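Local coordinates for salt-tolerant glutaminase (Micrococcus luteus, PDB 3AGD), which probably catalyses the hydrolysis of L-glutamine to L-glutamate and ammonium, as a salt-tolerant member of the glutaminase family, at residues A[66-77]-A[137-145]; A[114-122]-A[180-191]. All coordinates share one frame; numbering follows the deposited sequence.

Contact 1: A[66-77]-A[137-145]; sequences SKPFTYAAALVD and RAVEIMSLL
Arg-137 starts out with CG anti to its own backbone N and then bends at chi2 (55°), which carries its guanidinium across to Asp-77; Phe-69, with CG beside its backbone N, drops its ring beside Leu-145. These groups mark the two ends of a steep helix-helix crossing in the glutaminase domain, whose fold belongs to the beta-lactamase clan. Helix 67-78 follows Ser-64 as in an SxxK arrangement, and the axes of the segments 67-77 and 137-145 pass 8.9 Å apart at 106°. At the middle, the CB of Ala-73 meets the CB of Ile-141 at 3.9 Å, while CG1 and CG2 of Ile-141 lie against the carbonyl oxygen of Phe-69. Thr-70 adds its methyl, CG2, which touches the CB of Ala-138. The Phe-69 ring is approached obliquely by CD1 of Leu-145, 3.5 Å from its CD2, and Met-207 and Leu-211 of helix 201-212 pack on the same side chain.

At the partly exposed end, the NE of Arg-137 is modelled 2.8 Å from OD2 of Asp-77, at the guanidinium edge, although the place of that oxygen is less certain; NH1 adds a weak bond to OD1. The two charged planes are turned 50° apart. The CB of Ala-73 lies over one guanidinium face, and NH2 turns back to Glu-140, completing a three-residue salt-bridge network. At the end that approaches Cys-195 and Tyr-191, SD of Met-142 lies 3.8 Å from CB of Ser-66, whose OG is hydrogen-bonded to NE2 of Gln-194.

Contact 2: A[114-122]-A[180-191]; sequences NAGALAVHQ and LQDSAEEIVAGY
Gln-122 lays its amide against the loop 180-182, where its OE1 accepts from the backbone N of Gln-181 at 2.8 Å and from the N of Asp-182 at 3.1 Å. The first donor stands well above the carbonyl plane, the second is tilted only 18° from it. Here helices 114-122 and 184-191 of the glutaminase domain cross steeply, their axes 9.2 Å apart at closest, and the loop leading into the second helix receives Gln-122. Its NE2 donates nearly straight (168°) to OD1 of Asp-182. Three bonds thus fix the rotation of a buried amide, which the bend at chi2 (82°) folds toward the loop. CD2 of Leu-180 packs on its CB, and CD1 of Ile-187 lies against the amide oxygen OE1.

Along the helices, CD2 of Leu-118 lies 3.7 Å from CB of Tyr-191, and the His-121 ring has the Gly-190 carbonyl carbon over one face. Further out, the OG of Ser-183 caps helix 184-195 by accepting from the N of Glu-186. Asn-114 and Tyr-191, both L-glutamate-binding residues, meet at the other end; OD1 of Asn-114 is hydrogen-bonded to NZ of Lys-67, and its ND2 to OD1 of Asn-167. CB of Ala-117 approaches the Tyr-191 ring obliquely, 3.6 Å from its CE1.

How the contacts relate
The four segments alternate along the chain: 66-77, 114-122, 137-145, then 180-191, all in the glutaminase domain. Contact 1 joins helices 67-78 and 131-146, contact 2 joins helices 114-123 and 184-195, and their centres lie 15 Å apart. Helix 114-123 also packs directly on helix 67-78, where CG1 of Val-120 lies 3.5 Å from the carbonyl oxygen of Thr-70. The two contacts meet at Lys-67, whose NZ probably hydrogen-bonds to OD1 of Asn-114 and whose CE packs on the OH of Tyr-191. The interlocked helices thereby bring Lys-67 beside the glutamate-binding residues Ser-64, Asn-114 and Tyr-191, a grouping consistent with an SxxK-type active site.

Contact 1: A[66-77]-A[137-145]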
# COMPACT_ATOMS: atom_id res chain seq x y z
N SER A 66 8.89 -13.13 -15.20
CA SER A 66 7.75 -13.79 -15.82
C SER A 66 6.89 -14.42 -14.73
O SER A 66 5.69 -14.61 -14.90
CB SER A 66 8.24 -14.92 -16.74
OG SER A 66 8.76 -15.99 -15.97
N LYS A 67 7.53 -14.74 -13.61
CA LYS A 67 6.86 -15.39 -12.49
C LYS A 67 5.55 -14.78 -11.99
O LYS A 67 4.58 -15.50 -11.78
CB LYS A 67 7.86 -15.54 -11.35
CG LYS A 67 9.01 -16.49 -11.70
CD LYS A 67 10.07 -16.52 -10.61
CE LYS A 67 11.16 -17.53 -10.94
NZ LYS A 67 12.22 -17.53 -9.90
N PRO A 68 5.50 -13.46 -11.80
CA PRO A 68 4.23 -12.91 -11.32
C PRO A 68 3.08 -13.08 -12.31
O PRO A 68 1.92 -13.21 -11.91
CB PRO A 68 4.56 -11.44 -11.04
CG PRO A 68 5.75 -11.17 -11.89
CD PRO A 68 6.55 -12.43 -11.80
N PHE A 69 3.41 -13.11 -13.60
CA PHE A 69 2.39 -13.24 -14.62
C PHE A 69 1.84 -14.65 -14.80
O PHE A 69 0.64 -14.84 -14.97
CB PHE A 69 2.92 -12.66 -15.93
CG PHE A 69 3.41 -11.25 -15.78
CD1 PHE A 69 4.76 -10.93 -15.93
CD2 PHE A 69 2.52 -10.24 -15.41
CE1 PHE A 69 5.22 -9.64 -15.69
CE2 PHE A 69 2.98 -8.94 -15.17
CZ PHE A 69 4.33 -8.64 -15.31
N THR A 70 2.71 -15.66 -14.75
CA THR A 70 2.23 -17.03 -14.88
C THR A 70 1.44 -17.37 -13.62
O THR A 70 0.47 -18.13 -13.67
CB THR A 70 3.41 -18.03 -15.04
OG1 THR A 70 4.42 -17.75 -14.07
CG2 THR A 70 4.00 -17.95 -16.43
N TYR A 71 1.85 -16.80 -12.49
CA TYR A 71 1.18 -17.02 -11.21
C TYR A 71 -0.25 -16.49 -11.33
O TYR A 71 -1.20 -17.13 -10.89
CB TYR A 71 1.94 -16.29 -10.10
CG TYR A 71 1.41 -16.48 -8.69
CD1 TYR A 71 0.87 -17.71 -8.28
CD2 TYR A 71 1.51 -15.46 -7.74
CE1 TYR A 71 0.45 -17.91 -6.96
CE2 TYR A 71 1.10 -15.65 -6.42
CZ TYR A 71 0.57 -16.88 -6.03
OH TYR A 71 0.19 -17.08 -4.72
N ALA A 72 -0.41 -15.32 -11.95
CA ALA A 72 -1.74 -14.75 -12.14
C ALA A 72 -2.59 -15.68 -13.02
O ALA A 72 -3.74 -15.98 -12.70
CB ALA A 72 -1.63 -13.37 -12.77
N ALA A 73 -2.02 -16.14 -14.12
CA ALA A 73 -2.72 -17.04 -15.04
C ALA A 73 -3.19 -18.31 -14.33
O ALA A 73 -4.30 -18.79 -14.57
CB ALA A 73 -1.80 -17.40 -16.21
N ALA A 74 -2.34 -18.85 -13.47
CA ALA A 74 -2.67 -20.06 -12.73
C ALA A 74 -3.86 -19.82 -11.81
O ALA A 74 -4.76 -20.66 -11.71
CB ALA A 74 -1.47 -20.51 -11.91
N LEU A 75 -3.87 -18.67 -11.14
CA LEU A 75 -4.96 -18.32 -10.24
C LEU A 75 -6.25 -18.17 -11.04
O LEU A 75 -7.31 -18.67 -10.65
CB LEU A 75 -4.63 -17.02 -9.49
CG LEU A 75 -3.47 -17.15 -8.49
CD1 LEU A 75 -2.88 -15.78 -8.16
CD2 LEU A 75 -3.98 -17.85 -7.23
N VAL A 76 -6.16 -17.49 -12.18
CA VAL A 76 -7.31 -17.31 -13.05
C VAL A 76 -7.82 -18.66 -13.55
O VAL A 76 -9.01 -18.94 -13.53
CB VAL A 76 -6.95 -16.45 -14.28
CG1 VAL A 76 -8.07 -16.54 -15.32
CG2 VAL A 76 -6.75 -15.01 -13.86
N ASP A 77 -6.89 -19.50 -14.00
CA ASP A 77 -7.26 -20.79 -14.55
C ASP A 77 -7.75 -21.86 -13.60
O ASP A 77 -8.70 -22.57 -13.91
CB ASP A 77 -6.10 -21.37 -15.35
CG ASP A 77 -5.75 -20.53 -16.56
OD1 ASP A 77 -6.68 -19.96 -17.16
OD2 ASP A 77 -4.56 -20.45 -16.92
N ARG A 137 -0.18 -20.81 -22.86
CA ARG A 137 -0.86 -20.04 -21.83
C ARG A 137 0.09 -19.03 -21.16
O ARG A 137 -0.29 -17.88 -20.90
CB ARG A 137 -1.45 -20.98 -20.77
CG ARG A 137 -2.20 -20.27 -19.64
CD ARG A 137 -3.28 -19.34 -20.16
NE ARG A 137 -4.09 -18.79 -19.08
CZ ARG A 137 -4.61 -17.57 -19.07
NH1 ARG A 137 -5.34 -17.15 -18.05
NH2 ARG A 137 -4.37 -16.74 -20.09
N ALA A 138 1.32 -19.45 -20.89
CA ALA A 138 2.30 -18.56 -20.27
C ALA A 138 2.60 -17.40 -21.22
O ALA A 138 2.61 -16.23 -20.82
CB ALA A 138 3.58 -19.33 -19.94
N VAL A 139 2.84 -17.72 -22.49
CA VAL A 139 3.14 -16.70 -23.47
C VAL A 139 1.95 -15.76 -23.64
O VAL A 139 2.12 -14.55 -23.80
CB VAL A 139 3.50 -17.33 -24.84
CG1 VAL A 139 3.61 -16.25 -25.91
CG2 VAL A 139 4.81 -18.09 -24.72
N GLU A 140 0.75 -16.33 -23.60
CA GLU A 140 -0.47 -15.55 -23.76
C GLU A 140 -0.71 -14.54 -22.65
O GLU A 140 -0.96 -13.36 -22.91
CB GLU A 140 -1.69 -16.47 -23.86
CG GLU A 140 -3.00 -15.70 -23.90
CD GLU A 140 -4.22 -16.59 -23.69
OE1 GLU A 140 -4.20 -17.43 -22.77
OE2 GLU A 140 -5.21 -16.43 -24.43
N ILE A 141 -0.64 -14.98 -21.40
CA ILE A 141 -0.90 -14.07 -20.29
C ILE A 141 0.04 -12.86 -20.34
O ILE A 141 -0.39 -11.73 -20.14
CB ILE A 141 -0.77 -14.78 -18.92
CG1 ILE A 141 -1.27 -13.85 -17.81
CG2 ILE A 141 0.68 -15.19 -18.66
CD1 ILE A 141 -2.74 -13.43 -17.95
N MET A 142 1.31 -13.10 -20.64
CA MET A 142 2.26 -12.00 -20.72
C MET A 142 1.95 -11.12 -21.92
O MET A 142 2.09 -9.89 -21.86
CB MET A 142 3.70 -12.54 -20.81
CG MET A 142 4.16 -13.23 -19.54
SD MET A 142 5.91 -13.66 -19.50
CE MET A 142 5.86 -15.34 -20.15
N SER A 143 1.50 -11.74 -23.01
CA SER A 143 1.16 -11.01 -24.23
C SER A 143 -0.08 -10.14 -24.03
O SER A 143 -0.12 -8.99 -24.47
CB SER A 143 0.91 -11.99 -25.38
OG SER A 143 2.11 -12.63 -25.76
N LEU A 144 -1.08 -10.69 -23.35
CA LEU A 144 -2.31 -9.95 -23.09
C LEU A 144 -2.06 -8.70 -22.25
O LEU A 144 -2.65 -7.65 -22.51
CB LEU A 144 -3.33 -10.86 -22.40
CG LEU A 144 -3.95 -11.96 -23.28
CD1 LEU A 144 -4.80 -12.89 -22.42
CD2 LEU A 144 -4.80 -11.32 -24.37
N LEU A 145 -1.19 -8.81 -21.26
CA LEU A 145 -0.89 -7.66 -20.40
C LEU A 145 0.05 -6.68 -21.10
O LEU A 145 -0.02 -5.48 -20.87
CB LEU A 145 -0.29 -8.12 -19.08
CG LEU A 145 -1.09 -9.19 -18.34
CD1 LEU A 145 -0.50 -9.40 -16.95
CD2 LEU A 145 -2.55 -8.77 -18.24

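Contact 2: A[114-122]-A[180-191]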
# COMPACT_ATOMS: atom_id res chain seq x y z
N ASN A 114 12.16 -20.27 -7.83
CA ASN A 114 12.09 -21.28 -8.88
C ASN A 114 11.15 -22.44 -8.57
O ASN A 114 10.24 -22.72 -9.34
CB ASN A 114 13.49 -21.81 -9.17
CG ASN A 114 14.35 -20.79 -9.90
OD1 ASN A 114 14.07 -19.58 -9.85
ND2 ASN A 114 15.40 -21.25 -10.57
N ALA A 115 11.37 -23.10 -7.43
CA ALA A 115 10.53 -24.24 -7.04
C ALA A 115 9.04 -23.90 -7.11
O ALA A 115 8.24 -24.70 -7.58
CB ALA A 115 10.91 -24.69 -5.63
N GLY A 116 8.67 -22.72 -6.62
CA GLY A 116 7.28 -22.33 -6.67
C GLY A 116 6.86 -21.97 -8.09
O GLY A 116 5.71 -22.16 -8.48
N ALA A 117 7.82 -21.46 -8.87
CA ALA A 117 7.55 -21.07 -10.25
C ALA A 117 7.31 -22.30 -11.12
O ALA A 117 6.54 -22.25 -12.08
CB ALA A 117 8.72 -20.25 -10.80
N LEU A 118 7.98 -23.40 -10.78
CA LEU A 118 7.82 -24.65 -11.51
C LEU A 118 6.43 -25.21 -11.17
O LEU A 118 5.74 -25.74 -12.03
CB LEU A 118 8.91 -25.66 -11.10
CG LEU A 118 10.34 -25.33 -11.54
CD1 LEU A 118 11.33 -26.18 -10.76
CD2 LEU A 118 10.50 -25.56 -13.05
N ALA A 119 6.04 -25.07 -9.91
CA ALA A 119 4.73 -25.54 -9.46
C ALA A 119 3.63 -24.75 -10.16
O ALA A 119 2.59 -25.30 -10.51
CB ALA A 119 4.60 -25.39 -7.94
N VAL A 120 3.87 -23.46 -10.35
CA VAL A 120 2.91 -22.58 -11.02
C VAL A 120 2.73 -22.97 -12.50
O VAL A 120 1.61 -23.03 -13.00
CB VAL A 120 3.37 -21.10 -10.95
CG1 VAL A 120 2.62 -20.27 -12.00
CG2 VAL A 120 3.11 -20.55 -9.55
N HIS A 121 3.83 -23.22 -13.19
CA HIS A 121 3.75 -23.59 -14.60
C HIS A 121 2.95 -24.88 -14.79
O HIS A 121 2.18 -25.01 -15.74
CB HIS A 121 5.15 -23.73 -15.19
CG HIS A 121 5.18 -23.67 -16.69
ND1 HIS A 121 4.75 -24.70 -17.49
CD2 HIS A 121 5.54 -22.67 -17.53
CE1 HIS A 121 4.84 -24.34 -18.76
NE2 HIS A 121 5.32 -23.11 -18.81
N GLN A 122 3.14 -25.81 -13.86
CA GLN A 122 2.45 -27.10 -13.87
C GLN A 122 0.94 -26.96 -13.69
O GLN A 122 0.18 -27.85 -14.07
CB GLN A 122 3.03 -28.00 -12.75
CG GLN A 122 2.17 -29.22 -12.37
CD GLN A 122 2.36 -30.42 -13.30
OE1 GLN A 122 3.28 -31.22 -13.12
NE2 GLN A 122 1.49 -30.53 -14.30
N LEU A 180 4.38 -31.86 -8.33
CA LEU A 180 4.39 -31.93 -9.79
C LEU A 180 3.91 -33.31 -10.21
O LEU A 180 4.24 -34.31 -9.56
CB LEU A 180 5.79 -31.70 -10.34
CG LEU A 180 6.44 -30.34 -10.14
CD1 LEU A 180 7.78 -30.30 -10.88
CD2 LEU A 180 5.53 -29.25 -10.67
N GLN A 181 3.15 -33.38 -11.29
CA GLN A 181 2.64 -34.66 -11.76
C GLN A 181 3.38 -35.14 -13.01
O GLN A 181 3.71 -36.31 -13.13
CB GLN A 181 1.14 -34.55 -12.04
CG GLN A 181 0.30 -34.21 -10.81
CD GLN A 181 0.61 -32.83 -10.24
OE1 GLN A 181 1.07 -32.70 -9.10
NE2 GLN A 181 0.35 -31.79 -11.02
N ASP A 182 3.64 -34.22 -13.94
CA ASP A 182 4.34 -34.57 -15.16
C ASP A 182 5.85 -34.66 -14.91
O ASP A 182 6.31 -34.37 -13.82
CB ASP A 182 4.02 -33.55 -16.25
CG ASP A 182 2.54 -33.54 -16.59
OD1 ASP A 182 1.88 -32.49 -16.43
OD2 ASP A 182 2.03 -34.60 -17.01
N SER A 183 6.60 -35.08 -15.92
CA SER A 183 8.04 -35.25 -15.74
C SER A 183 8.77 -33.96 -15.41
O SER A 183 8.33 -32.87 -15.77
CB SER A 183 8.67 -35.88 -16.99
OG SER A 183 8.67 -34.96 -18.07
N ALA A 184 9.90 -34.11 -14.73
CA ALA A 184 10.73 -32.98 -14.34
C ALA A 184 11.18 -32.25 -15.60
O ALA A 184 11.19 -31.01 -15.66
CB ALA A 184 11.94 -33.47 -13.55
N GLU A 185 11.54 -33.03 -16.61
CA GLU A 185 12.00 -32.48 -17.88
C GLU A 185 10.94 -31.61 -18.57
O GLU A 185 11.27 -30.55 -19.12
CB GLU A 185 12.42 -33.63 -18.81
CG GLU A 185 12.91 -33.19 -20.17
CD GLU A 185 14.23 -32.44 -20.10
OE1 GLU A 185 14.67 -31.93 -21.16
OE2 GLU A 185 14.82 -32.36 -19.00
N GLU A 186 9.69 -32.05 -18.54
CA GLU A 186 8.59 -31.32 -19.18
C GLU A 186 8.26 -30.01 -18.47
O GLU A 186 7.95 -29.00 -19.11
CB GLU A 186 7.33 -32.20 -19.22
CG GLU A 186 6.14 -31.55 -19.92
CD GLU A 186 4.88 -32.41 -19.85
OE1 GLU A 186 5.00 -33.64 -20.03
OE2 GLU A 186 3.78 -31.86 -19.62
N ILE A 187 8.31 -30.02 -17.15
CA ILE A 187 8.00 -28.81 -16.39
C ILE A 187 9.15 -27.81 -16.47
O ILE A 187 8.93 -26.61 -16.58
CB ILE A 187 7.69 -29.15 -14.92
CG1 ILE A 187 6.44 -30.04 -14.87
CG2 ILE A 187 7.46 -27.88 -14.13
CD1 ILE A 187 5.22 -29.41 -15.55
N VAL A 188 10.38 -28.30 -16.44
CA VAL A 188 11.53 -27.41 -16.54
C VAL A 188 11.58 -26.77 -17.92
O VAL A 188 11.88 -25.58 -18.05
CB VAL A 188 12.85 -28.16 -16.27
CG1 VAL A 188 14.04 -27.32 -16.70
CG2 VAL A 188 12.95 -28.50 -14.78
N ALA A 189 11.27 -27.55 -18.96
CA ALA A 189 11.29 -27.03 -20.33
C ALA A 189 10.29 -25.89 -20.49
O ALA A 189 10.59 -24.88 -21.13
CB ALA A 189 10.99 -28.16 -21.33
N GLY A 190 9.10 -26.05 -19.92
CA GLY A 190 8.09 -25.02 -20.01
C GLY A 190 8.49 -23.76 -19.25
O GLY A 190 8.29 -22.64 -19.72
N TYR A 191 9.07 -23.95 -18.08
CA TYR A 191 9.51 -22.82 -17.26
C TYR A 191 10.67 -22.09 -17.95
O TYR A 191 10.73 -20.85 -17.93
CB TYR A 191 9.94 -23.31 -15.88
CG TYR A 191 10.67 -22.27 -15.06
CD1 TYR A 191 10.00 -21.17 -14.55
CD2 TYR A 191 12.04 -22.39 -14.82
CE1 TYR A 191 10.67 -20.19 -13.82
CE2 TYR A 191 12.72 -21.42 -14.09
CZ TYR A 191 12.04 -20.32 -13.60
OH TYR A 191 12.72 -19.34 -12.92
O HOH W 1 16.04 -19.92 -13.34